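Cell wall surface anchor family protein (Streptococcus agalactiae, PDB 3PHS) serves as the minor pilin GBS52, a cell-wall-anchored pilus subunit whose IgG-like domain mediates adhesion to lung epithelial cells. Local coordinates at residues L140-V145 / K151-V156; E187-S190 / I194-S197; I209-Q212 / Q216-Q219; A220-T225 / V234-K239. All blocks are in the same frame, centred on the assembly; numbering follows the deposited sequence.

All four contacts lie in one prealbumin-like domain, towards the same end of the molecule. Contact 1 is the most buried and joins two strands of one sheet by backbone hydrogen bonds, whereas contact 4 brings the facing strands of two sheets together through side chains alone. Contact 2 is partly buried, with a buried isoleucine packed on one side and a long salt bridge on the exposed side, and contact 3 is a surface contact of thin apolar packing. Contacts 1 and 4 share a sheet, since strands 135-146 and 231-240 are neighbours, and are further tied by the isopeptide link between K142 and N238. T211 of contact 3 hydrogen-bonds to that link, and T188 of contact 2 to L153 of contact 1.

Contact 1 (L140-V145 / K151-V156); sequences LLKVGV and KPLAGV
K151 O receives two donors from the strand alongside: the amide of G144, with N to O 2.7 Å and an N-H...O angle of 170°, almost in line with the carbonyl, and more weakly the CA-H of V143, with CA to O 3.3 Å. In return K151 N bonds to G144 O at 3.0 Å, making G144 and K151 a hydrogen-bonded antiparallel pair. V143 and P152 follow as the non-hydrogen-bonded pair. Here the CA-H of P152 points to K142 O, which also accepts the amide of L153 (N to O 3.0 Å) from a position tilted out of the carbonyl plane. L153 folds back over the glycine, its CG 3.5 Å from G144 N, where no side chain of G144 intervenes, and it runs beside K142, the two pointing the same way. V156 crosses the lysine at about a right angle, with its CG2 4.0 Å from K142 CG and its CG1 against CE. The K142 chain starts with CG opposite the backbone N (chi1 -175°), then bends at chi2 and chi4, and this carries NZ back to V143 O at 3.2 Å, above the plane of that carbonyl. NZ is also joined covalently to N238 CG. It is therefore an amide nitrogen rather than an ammonium group, and V143 O satisfies its N-H in a buried setting walled by F158 and E208. This Lys-Asn bond from strand 135-146 to the neighbouring parallel strand 231-240, beside the acidic E208, is the intramolecular isopeptide bond characteristic of Gram-positive pilin domains.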
# COMPACT_ATOMS: atom_id res chain seq x y z
N LEU A 140 4.17 -0.38 -18.11
CA LEU A 140 3.33 0.59 -18.78
C LEU A 140 3.91 0.92 -20.14
O LEU A 140 5.09 1.27 -20.25
CB LEU A 140 3.19 1.86 -17.95
CG LEU A 140 2.54 3.11 -18.57
CD1 LEU A 140 1.11 2.83 -19.05
CD2 LEU A 140 2.57 4.27 -17.56
N LEU A 141 3.07 0.81 -21.17
CA LEU A 141 3.38 1.34 -22.48
C LEU A 141 2.49 2.56 -22.71
O LEU A 141 1.26 2.47 -22.59
CB LEU A 141 3.14 0.27 -23.56
CG LEU A 141 3.11 0.80 -25.01
CD1 LEU A 141 4.45 1.39 -25.43
CD2 LEU A 141 2.62 -0.26 -26.00
N LYS A 142 3.12 3.68 -23.03
CA LYS A 142 2.41 4.90 -23.34
C LYS A 142 2.48 5.12 -24.84
O LYS A 142 3.57 5.12 -25.41
CB LYS A 142 3.05 6.09 -22.65
CG LYS A 142 2.28 7.43 -22.82
CD LYS A 142 0.88 7.38 -22.17
CE LYS A 142 0.18 8.75 -22.24
NZ LYS A 142 -0.27 9.09 -23.64
N VAL A 143 1.33 5.32 -25.48
CA VAL A 143 1.31 5.61 -26.91
C VAL A 143 0.69 6.98 -27.23
O VAL A 143 -0.13 7.51 -26.46
CB VAL A 143 0.61 4.49 -27.71
CG1 VAL A 143 1.41 3.17 -27.62
CG2 VAL A 143 -0.84 4.32 -27.25
N GLY A 144 1.09 7.54 -28.37
CA GLY A 144 0.44 8.71 -28.93
C GLY A 144 -0.40 8.25 -30.12
O GLY A 144 0.03 7.37 -30.87
N VAL A 145 -1.59 8.83 -30.26
CA VAL A 145 -2.57 8.40 -31.26
C VAL A 145 -2.82 9.53 -32.29
O VAL A 145 -3.18 10.63 -31.91
CB VAL A 145 -3.90 7.97 -30.60
CG1 VAL A 145 -4.92 7.47 -31.64
CG2 VAL A 145 -3.65 6.86 -29.54
N LYS A 151 1.89 5.20 -31.78
CA LYS A 151 3.34 5.02 -31.64
C LYS A 151 3.75 5.33 -30.19
O LYS A 151 3.14 6.17 -29.54
CB LYS A 151 4.09 5.94 -32.60
CG LYS A 151 3.85 7.42 -32.35
CD LYS A 151 4.76 8.32 -33.19
CE LYS A 151 4.61 9.77 -32.73
NZ LYS A 151 5.37 10.73 -33.59
N PRO A 152 4.81 4.65 -29.71
CA PRO A 152 5.33 4.93 -28.36
C PRO A 152 5.65 6.41 -28.15
O PRO A 152 6.15 7.10 -29.05
CB PRO A 152 6.62 4.11 -28.31
CG PRO A 152 6.42 3.02 -29.30
CD PRO A 152 5.65 3.66 -30.41
N LEU A 153 5.35 6.90 -26.95
CA LEU A 153 5.60 8.28 -26.62
C LEU A 153 6.60 8.36 -25.49
O LEU A 153 6.35 7.83 -24.39
CB LEU A 153 4.32 8.96 -26.16
CG LEU A 153 3.51 9.80 -27.11
CD1 LEU A 153 2.57 10.58 -26.23
CD2 LEU A 153 4.39 10.74 -27.95
N ALA A 154 7.70 9.05 -25.75
CA ALA A 154 8.76 9.25 -24.76
C ALA A 154 8.57 10.51 -23.93
O ALA A 154 7.91 11.48 -24.35
CB ALA A 154 10.14 9.24 -25.46
N GLY A 155 9.13 10.50 -22.73
CA GLY A 155 9.13 11.69 -21.89
C GLY A 155 7.83 12.08 -21.22
O GLY A 155 7.73 13.20 -20.71
N VAL A 156 6.84 11.18 -21.22
CA VAL A 156 5.56 11.41 -20.54
C VAL A 156 5.73 11.08 -19.05
O VAL A 156 6.30 10.05 -18.71
CB VAL A 156 4.42 10.55 -21.14
CG1 VAL A 156 3.08 10.76 -20.39
CG2 VAL A 156 4.25 10.85 -22.64

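Contact 2 (E187-S190 / I194-S197); sequences ETDS and IRIS
I194 packs tightly beneath the turn of chain at E187 and T188, while D189 and R195 meet loosely on the exposed side. On the tight side the isoleucine presses against both backbone and side chain: its CG1 lies 3.6 Å from E187 O and 3.7 Å from T188 N, and its CD1 reaches T188 CG2 at 3.8 Å, the two side chains passing at a slant. With chi1 at -70° and chi2 extended, CG1 leaves I194 on the side of its own backbone N, which is the side of the turn. Of the T188 side chain it is the methyl that joins this patch; the hydroxyl is hydrogen-bonded to L153 O and V156 N. The turn leads from strand 186-187 of one sheet to strand 193-200 of the other, so the contact lies where the chain crosses between the two sheets of the sandwich, and L140, F158 and L186 pack further against I194. On the loose side D189 OD2 makes a long salt bridge of 3.8 Å to R195 NH1, approaching the guanidinium at its edge and near its plane, with the carboxylate plane turned 41° from it. Each ion has a second partner: the arginine arm runs extended from CG to NE, and at its end NE makes a salt bridge with D139 OD2, while D189 OD1 is occupied by S191 OG and H193 N.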
# COMPACT_ATOMS: atom_id res chain seq x y z
N GLU A 187 9.09 8.61 -15.79
CA GLU A 187 9.08 9.14 -17.15
C GLU A 187 9.21 8.00 -18.16
O GLU A 187 10.07 7.13 -18.01
CB GLU A 187 10.20 10.17 -17.32
CG GLU A 187 9.95 11.12 -18.47
CD GLU A 187 11.00 12.20 -18.59
OE1 GLU A 187 11.23 12.96 -17.62
OE2 GLU A 187 11.57 12.32 -19.70
N THR A 188 8.35 7.99 -19.17
CA THR A 188 8.40 6.96 -20.20
C THR A 188 9.71 7.11 -20.96
O THR A 188 10.15 8.24 -21.23
CB THR A 188 7.20 7.02 -21.18
OG1 THR A 188 7.21 8.27 -21.88
CG2 THR A 188 5.88 6.88 -20.42
N ASP A 189 10.34 5.99 -21.25
CA ASP A 189 11.63 5.98 -21.92
C ASP A 189 11.43 6.16 -23.43
O ASP A 189 10.31 6.38 -23.88
CB ASP A 189 12.43 4.71 -21.56
CG ASP A 189 11.76 3.42 -22.03
OD1 ASP A 189 10.93 3.44 -22.98
OD2 ASP A 189 12.09 2.35 -21.46
N SER A 190 12.52 6.07 -24.20
CA SER A 190 12.45 6.27 -25.66
C SER A 190 11.52 5.26 -26.37
O SER A 190 11.04 5.52 -27.48
CB SER A 190 13.86 6.21 -26.27
OG SER A 190 14.39 4.90 -26.15
N ILE A 194 7.42 2.62 -18.94
CA ILE A 194 7.81 2.76 -17.54
C ILE A 194 7.68 1.33 -17.00
O ILE A 194 6.59 0.74 -17.07
CB ILE A 194 6.88 3.73 -16.76
CG1 ILE A 194 7.10 5.16 -17.23
CG2 ILE A 194 7.10 3.61 -15.23
CD1 ILE A 194 6.09 6.16 -16.70
N ARG A 195 8.77 0.76 -16.50
CA ARG A 195 8.73 -0.56 -15.85
C ARG A 195 9.13 -0.42 -14.39
O ARG A 195 10.14 0.22 -14.08
CB ARG A 195 9.64 -1.57 -16.54
CG ARG A 195 9.26 -1.88 -17.98
CD ARG A 195 10.27 -2.82 -18.63
NE ARG A 195 9.91 -3.13 -20.02
CZ ARG A 195 10.26 -2.39 -21.07
NH1 ARG A 195 10.98 -1.28 -20.91
NH2 ARG A 195 9.90 -2.76 -22.30
N ILE A 196 8.33 -0.98 -13.50
CA ILE A 196 8.60 -0.85 -12.05
C ILE A 196 8.43 -2.25 -11.46
O ILE A 196 7.36 -2.82 -11.55
CB ILE A 196 7.63 0.13 -11.35
CG1 ILE A 196 7.65 1.54 -11.99
CG2 ILE A 196 7.98 0.26 -9.85
CD1 ILE A 196 6.45 2.43 -11.59
N SER A 197 9.47 -2.82 -10.86
CA SER A 197 9.31 -4.11 -10.19
C SER A 197 9.36 -3.86 -8.68
O SER A 197 9.53 -2.73 -8.24
CB SER A 197 10.36 -5.11 -10.64
OG SER A 197 11.65 -4.60 -10.38

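Contact 3 (I209-Q212 / Q216-Q219); sequences IETQ and QIGQ
The backbones run well apart here, with the CA atoms of T211 and I217 separated by 6.5 Å at the nearest point, and the segments meet through side chains rather than through strand pairing. The side chains of T211 and I217 lie alongside each other, running in opposite senses. The methyl CG2 of T211 rests on I217 CG1 at 3.9 Å and on the carbonyl carbon of Q216, Q216 C, at 4.0 Å, so it covers both the stem of the isoleucine and the main chain just before it. The hydroxyl does not share in this apolar contact. A chi1 of -170° sets OG1 opposite the threonine's own N, leaving the methyl to the 216-219 segment, and OG1 hydrogen-bonds to N238 OD1, the oxygen of the isopeptide amide. I217 reaches further along the other segment, for its chain is extended at chi2 (172°) and its terminal CD1 lies 3.7 Å from I209 O and 4.0 Å from E210 N. The methyl thus sits against the peptide between I209 and E210, and its nearest atoms in 209-212 belong to the main chain. That peptide belongs to a classic β-bulge, in which I209 and E210 both face V157 of the adjacent strand. The whole contact is shallow and lies at the surface, at the end of strand 202-210 where the chain leaves the sheet. Around it, Q212 NE2 bonds to A154 O of the turn before strand 157-162, L153 and V156 pack against T211, and the backbone of Q216 pairs with K239 of strand 231-240.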
# COMPACT_ATOMS: atom_id res chain seq x y z
N ILE A 209 0.85 13.07 -15.27
CA ILE A 209 1.17 14.42 -14.77
C ILE A 209 1.35 15.40 -15.91
O ILE A 209 0.83 16.52 -15.87
CB ILE A 209 2.49 14.41 -13.93
CG1 ILE A 209 2.39 13.41 -12.77
CG2 ILE A 209 2.84 15.81 -13.41
CD1 ILE A 209 1.17 13.59 -11.90
N GLU A 210 2.09 14.95 -16.92
CA GLU A 210 2.42 15.80 -18.06
C GLU A 210 2.69 14.94 -19.28
O GLU A 210 3.42 13.94 -19.23
CB GLU A 210 3.63 16.67 -17.72
CG GLU A 210 4.24 17.44 -18.90
CD GLU A 210 5.41 18.31 -18.48
OE1 GLU A 210 5.86 18.21 -17.32
OE2 GLU A 210 5.88 19.10 -19.32
N THR A 211 2.09 15.33 -20.40
CA THR A 211 2.36 14.62 -21.63
C THR A 211 3.10 15.48 -22.64
O THR A 211 3.36 16.65 -22.37
CB THR A 211 1.09 14.01 -22.23
OG1 THR A 211 1.45 13.14 -23.29
CG2 THR A 211 0.13 15.09 -22.74
N GLN A 212 3.45 14.90 -23.78
CA GLN A 212 4.20 15.60 -24.82
C GLN A 212 3.40 16.72 -25.46
O GLN A 212 2.16 16.72 -25.44
CB GLN A 212 4.63 14.65 -25.91
CG GLN A 212 5.92 13.89 -25.66
CD GLN A 212 6.50 13.37 -26.97
OE1 GLN A 212 6.21 13.90 -28.04
NE2 GLN A 212 7.32 12.31 -26.88
N GLN A 216 -3.03 15.44 -25.52
CA GLN A 216 -3.87 15.71 -24.36
C GLN A 216 -3.75 14.55 -23.40
O GLN A 216 -3.64 13.39 -23.82
CB GLN A 216 -5.34 15.77 -24.76
CG GLN A 216 -5.87 17.03 -25.42
CD GLN A 216 -7.35 16.88 -25.75
OE1 GLN A 216 -7.90 15.77 -25.71
NE2 GLN A 216 -8.01 17.99 -26.08
N ILE A 217 -3.80 14.85 -22.11
CA ILE A 217 -4.03 13.81 -21.11
C ILE A 217 -5.51 13.38 -21.20
O ILE A 217 -6.42 14.18 -20.96
CB ILE A 217 -3.63 14.28 -19.68
CG1 ILE A 217 -2.13 14.58 -19.61
CG2 ILE A 217 -4.05 13.24 -18.62
CD1 ILE A 217 -1.67 15.22 -18.32
N GLY A 218 -5.73 12.13 -21.59
CA GLY A 218 -7.09 11.59 -21.77
C GLY A 218 -7.63 10.95 -20.51
O GLY A 218 -8.71 11.29 -20.03
N GLN A 219 -6.89 9.99 -19.97
CA GLN A 219 -7.25 9.40 -18.68
C GLN A 219 -6.23 9.83 -17.63
O GLN A 219 -5.10 9.32 -17.61
CB GLN A 219 -7.40 7.86 -18.77
CG GLN A 219 -6.26 7.09 -19.48
CD GLN A 219 -6.62 5.63 -19.78
OE1 GLN A 219 -7.35 5.35 -20.74
NE2 GLN A 219 -6.11 4.70 -18.97

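Contact 4 (A220-T225 / V234-K239); sequences AETAVT and VTIENK
The interior of a β-sandwich, where side chains from two sheets meet face to face, is the setting for T222 and V224 against V234 and I236. The short strands 221-225 and 234-239 run antiparallel, at 174°, with their axes 9.6 Å apart, a separation at which side chains rather than backbones bridge the gap. T222 and I236 meet end to end, and I236 CD1 comes to 3.4 Å from T222 OG1 and 3.9 Å from its CB. The isoleucine gets there because its chain is extended at chi2 (175°), thrusting CD1 across the interior. T222 OG1 has its polar partner in Q219 NE2, so the methyl of I236 lies against a hydroxyl that is already hydrogen-bonded. Two residues earlier in the same strand, V234 packs with its CG2 4.3 Å from T222 CG2 and its CG1 at a looser 4.5 Å from V224 CG1. On the other face of strand 234-239, K239 NZ forms a salt bridge of 3.0 Å with E237 OE1, while E237 OE2 pairs with K150. Strand 221-226 is the outermost strand of its sheet and bonds to strand 202-210, from which Y204 and L206 pack against V224; strand 231-240 runs parallel to strand 135-146, whose L138 and L140 complete the packing round V234 and I236.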
# COMPACT_ATOMS: atom_id res chain seq x y z
N ALA A 220 -6.62 10.79 -16.79
CA ALA A 220 -5.76 11.31 -15.74
C ALA A 220 -5.25 10.19 -14.81
O ALA A 220 -4.06 10.08 -14.56
CB ALA A 220 -6.48 12.38 -14.93
N GLU A 221 -6.18 9.36 -14.35
CA GLU A 221 -5.85 8.29 -13.40
C GLU A 221 -6.28 6.96 -13.95
O GLU A 221 -7.41 6.81 -14.44
CB GLU A 221 -6.52 8.53 -12.04
CG GLU A 221 -5.97 9.76 -11.34
CD GLU A 221 -6.58 10.02 -9.98
OE1 GLU A 221 -7.27 9.14 -9.42
OE2 GLU A 221 -6.33 11.13 -9.47
N THR A 222 -5.36 5.98 -13.87
CA THR A 222 -5.57 4.63 -14.41
C THR A 222 -5.32 3.60 -13.31
O THR A 222 -4.23 3.57 -12.73
CB THR A 222 -4.61 4.35 -15.60
OG1 THR A 222 -4.81 5.33 -16.63
CG2 THR A 222 -4.83 2.94 -16.16
N ALA A 223 -6.33 2.77 -13.04
CA ALA A 223 -6.21 1.72 -12.03
C ALA A 223 -5.33 0.60 -12.53
O ALA A 223 -5.42 0.18 -13.70
CB ALA A 223 -7.59 1.18 -11.66
N VAL A 224 -4.44 0.11 -11.67
CA VAL A 224 -3.65 -1.07 -12.01
C VAL A 224 -3.61 -2.02 -10.82
O VAL A 224 -3.47 -1.58 -9.67
CB VAL A 224 -2.20 -0.77 -12.54
CG1 VAL A 224 -2.14 0.48 -13.43
CG2 VAL A 224 -1.21 -0.63 -11.41
N THR A 225 -3.73 -3.31 -11.10
CA THR A 225 -3.57 -4.32 -10.05
C THR A 225 -2.27 -5.11 -10.28
O THR A 225 -2.11 -5.80 -11.31
CB THR A 225 -4.80 -5.25 -9.97
OG1 THR A 225 -5.95 -4.51 -9.54
CG2 THR A 225 -4.53 -6.39 -8.97
N VAL A 234 0.12 -2.65 -19.17
CA VAL A 234 -0.97 -1.70 -19.40
C VAL A 234 -0.58 -0.73 -20.50
O VAL A 234 0.55 -0.28 -20.53
CB VAL A 234 -1.39 -0.96 -18.10
CG1 VAL A 234 -0.23 -0.42 -17.36
CG2 VAL A 234 -2.39 0.16 -18.39
N THR A 235 -1.51 -0.45 -21.41
CA THR A 235 -1.28 0.58 -22.43
C THR A 235 -2.20 1.76 -22.15
O THR A 235 -3.41 1.60 -21.93
CB THR A 235 -1.48 0.04 -23.86
OG1 THR A 235 -0.59 -1.05 -24.08
CG2 THR A 235 -1.11 1.10 -24.88
N ILE A 236 -1.61 2.94 -22.13
CA ILE A 236 -2.36 4.18 -21.97
C ILE A 236 -2.19 5.00 -23.25
O ILE A 236 -1.08 5.15 -23.74
CB ILE A 236 -1.89 4.98 -20.73
CG1 ILE A 236 -2.29 4.22 -19.44
CG2 ILE A 236 -2.50 6.37 -20.69
CD1 ILE A 236 -1.76 4.87 -18.17
N GLU A 237 -3.30 5.51 -23.77
CA GLU A 237 -3.25 6.32 -24.99
C GLU A 237 -3.23 7.81 -24.69
O GLU A 237 -3.84 8.28 -23.72
CB GLU A 237 -4.45 6.02 -25.91
CG GLU A 237 -4.55 4.56 -26.30
CD GLU A 237 -5.52 4.29 -27.45
OE1 GLU A 237 -6.25 5.21 -27.87
OE2 GLU A 237 -5.51 3.15 -27.95
N ASN A 238 -2.54 8.55 -25.55
CA ASN A 238 -2.54 10.00 -25.53
C ASN A 238 -3.00 10.46 -26.92
O ASN A 238 -2.30 10.21 -27.91
CB ASN A 238 -1.13 10.52 -25.28
CG ASN A 238 -0.68 10.34 -23.84
OD1 ASN A 238 -0.79 11.26 -23.04
N LYS A 239 -4.15 11.12 -26.96
CA LYS A 239 -4.73 11.59 -28.23
C LYS A 239 -4.17 12.97 -28.58
O LYS A 239 -3.91 13.79 -27.70
CB LYS A 239 -6.25 11.69 -28.12
CG LYS A 239 -6.98 10.46 -27.56
CD LYS A 239 -7.10 9.33 -28.60
CE LYS A 239 -8.11 8.27 -28.16
NZ LYS A 239 -7.74 7.60 -26.87